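Local structure of succinate--CoA ligase subunit alpha (Campylobacter jejuni, 6MEL) at residues G171-V176 against S193-D198. The protein is the alpha subunit of a CoA ligase, pairing a Rossmann-like CoA binding domain with a CoA-ligase domain. Sequence-based numbering, arbitrary orientation.
Sequences GISTAV and SEFQKD
Phe195 has CG anti to its own carbonyl carbon (chi1 -80°), which helps to send the ring from helix 188-197 toward Thr174 on strand 172-177. Ser173 has OG between its backbone N and carbonyl carbon (chi1 49°), which brings the hydroxyl to the same ring. The backbones themselves stay apart, with Thr174 CA and Phe195 CA 8.8 Å from each other. The ring spans this gap. Its leading atom, CZ, lies 3.2 Å from Thr174 O, and the carbonyl oxygen sits at the ring edge, near its plane. Ser173 OG approaches obliquely, 3.8 Å from Phe195 CE1. Thr174 CB lies 4.2 Å from Phe195 CE1, a looser van der Waals contact. Ile151 of strand 148-152 also packs on the ring, along with Ile3 and Thr201.

Asp198, near the end of the helix, sits beside the corner of the chain at Ser173, with OD2 4.3 Å from Ser173 CB. The two are joined indirectly. Thr201 OG1 hydrogen-bonds both Ser173 OG and Asp198 OD2, and Ser2 N also bonds OD2. Thr174 OG1 hydrogen-bonds to Thr129 OG1 and Ile3 N.

The contact belongs to a beta-alpha-beta crossover. Helix 188-197 connects the parallel strands 172-177 and 203-209, with strand 148-152 lying between them in the sheet. No hydrogen bond crosses directly between 171-176 and 193-198. Their buried join therefore rests on ring packing, probably aided by weak attraction between the ring edge and Thr174 O, while Thr201 links the polar groups beside it.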
# COMPACT_ATOMS: atom_id res chain seq x y z
N GLY A 171 8.22 -25.98 14.76
CA GLY A 171 7.61 -25.98 13.43
C GLY A 171 6.28 -25.25 13.45
O GLY A 171 5.85 -24.75 14.49
N ILE A 172 5.64 -25.24 12.28
CA ILE A 172 4.49 -24.44 12.01
C ILE A 172 3.27 -25.35 11.93
O ILE A 172 3.31 -26.38 11.27
CB ILE A 172 4.65 -23.65 10.70
CG1 ILE A 172 5.90 -22.76 10.71
CG2 ILE A 172 3.38 -22.89 10.41
CD1 ILE A 172 6.01 -21.82 11.90
N SER A 173 2.18 -24.90 12.55
CA SER A 173 0.93 -25.63 12.43
C SER A 173 0.27 -25.22 11.11
O SER A 173 0.28 -25.97 10.13
CB SER A 173 0.04 -25.44 13.64
OG SER A 173 -0.09 -24.06 13.99
N THR A 174 -0.24 -23.99 11.08
CA THR A 174 -0.73 -23.35 9.89
C THR A 174 -0.14 -21.94 9.85
O THR A 174 -0.06 -21.26 10.91
CB THR A 174 -2.27 -23.31 9.89
OG1 THR A 174 -2.84 -24.62 9.86
CG2 THR A 174 -2.84 -22.59 8.68
N ALA A 175 0.24 -21.50 8.65
CA ALA A 175 0.65 -20.11 8.44
C ALA A 175 -0.34 -19.45 7.47
O ALA A 175 -0.65 -20.03 6.42
CB ALA A 175 2.04 -20.03 7.88
N VAL A 176 -0.77 -18.23 7.81
CA VAL A 176 -1.71 -17.49 7.00
C VAL A 176 -1.08 -16.14 6.62
O VAL A 176 -0.72 -15.33 7.48
CB VAL A 176 -3.02 -17.27 7.75
CG1 VAL A 176 -4.06 -16.70 6.81
CG2 VAL A 176 -3.49 -18.55 8.40
N SER A 193 -8.18 -16.23 17.35
CA SER A 193 -9.26 -17.05 17.95
C SER A 193 -9.24 -18.48 17.42
O SER A 193 -9.47 -19.40 18.18
CB SER A 193 -10.63 -16.47 17.72
OG SER A 193 -10.65 -15.14 18.19
N GLU A 194 -9.06 -18.67 16.10
CA GLU A 194 -8.93 -20.03 15.55
C GLU A 194 -7.77 -20.78 16.22
O GLU A 194 -7.92 -21.95 16.55
CB GLU A 194 -8.72 -20.00 14.04
CG GLU A 194 -9.97 -19.61 13.29
CD GLU A 194 -11.00 -20.73 13.15
OE1 GLU A 194 -10.67 -21.94 13.34
OE2 GLU A 194 -12.11 -20.39 12.79
N PHE A 195 -6.62 -20.12 16.35
CA PHE A 195 -5.40 -20.76 16.89
C PHE A 195 -5.59 -21.10 18.39
O PHE A 195 -5.08 -22.10 18.87
CB PHE A 195 -4.16 -19.89 16.69
CG PHE A 195 -3.55 -19.95 15.30
CD1 PHE A 195 -3.19 -21.17 14.74
CD2 PHE A 195 -3.34 -18.81 14.56
CE1 PHE A 195 -2.63 -21.23 13.47
CE2 PHE A 195 -2.78 -18.88 13.30
CZ PHE A 195 -2.44 -20.08 12.75
N GLN A 196 -6.32 -20.27 19.11
CA GLN A 196 -6.58 -20.48 20.52
C GLN A 196 -7.41 -21.77 20.68
O GLN A 196 -7.18 -22.51 21.61
CB GLN A 196 -7.31 -19.26 21.09
CG GLN A 196 -7.74 -19.39 22.55
CD GLN A 196 -6.54 -19.44 23.47
OE1 GLN A 196 -5.60 -18.66 23.35
NE2 GLN A 196 -6.54 -20.40 24.39
N LYS A 197 -8.33 -22.03 19.76
CA LYS A 197 -9.16 -23.25 19.77
C LYS A 197 -8.45 -24.48 19.18
O LYS A 197 -8.98 -25.53 19.26
CB LYS A 197 -10.42 -23.06 18.91
CG LYS A 197 -11.41 -22.01 19.40
CD LYS A 197 -12.73 -22.09 18.66
CE LYS A 197 -12.84 -21.10 17.53
NZ LYS A 197 -13.37 -19.81 18.04
N ASP A 198 -7.31 -24.31 18.48
CA ASP A 198 -6.60 -25.40 17.84
C ASP A 198 -5.63 -26.00 18.86
O ASP A 198 -4.62 -25.36 19.26
CB ASP A 198 -5.87 -24.91 16.58
CG ASP A 198 -4.88 -25.93 16.03
OD1 ASP A 198 -5.11 -27.10 16.32
OD2 ASP A 198 -3.89 -25.55 15.34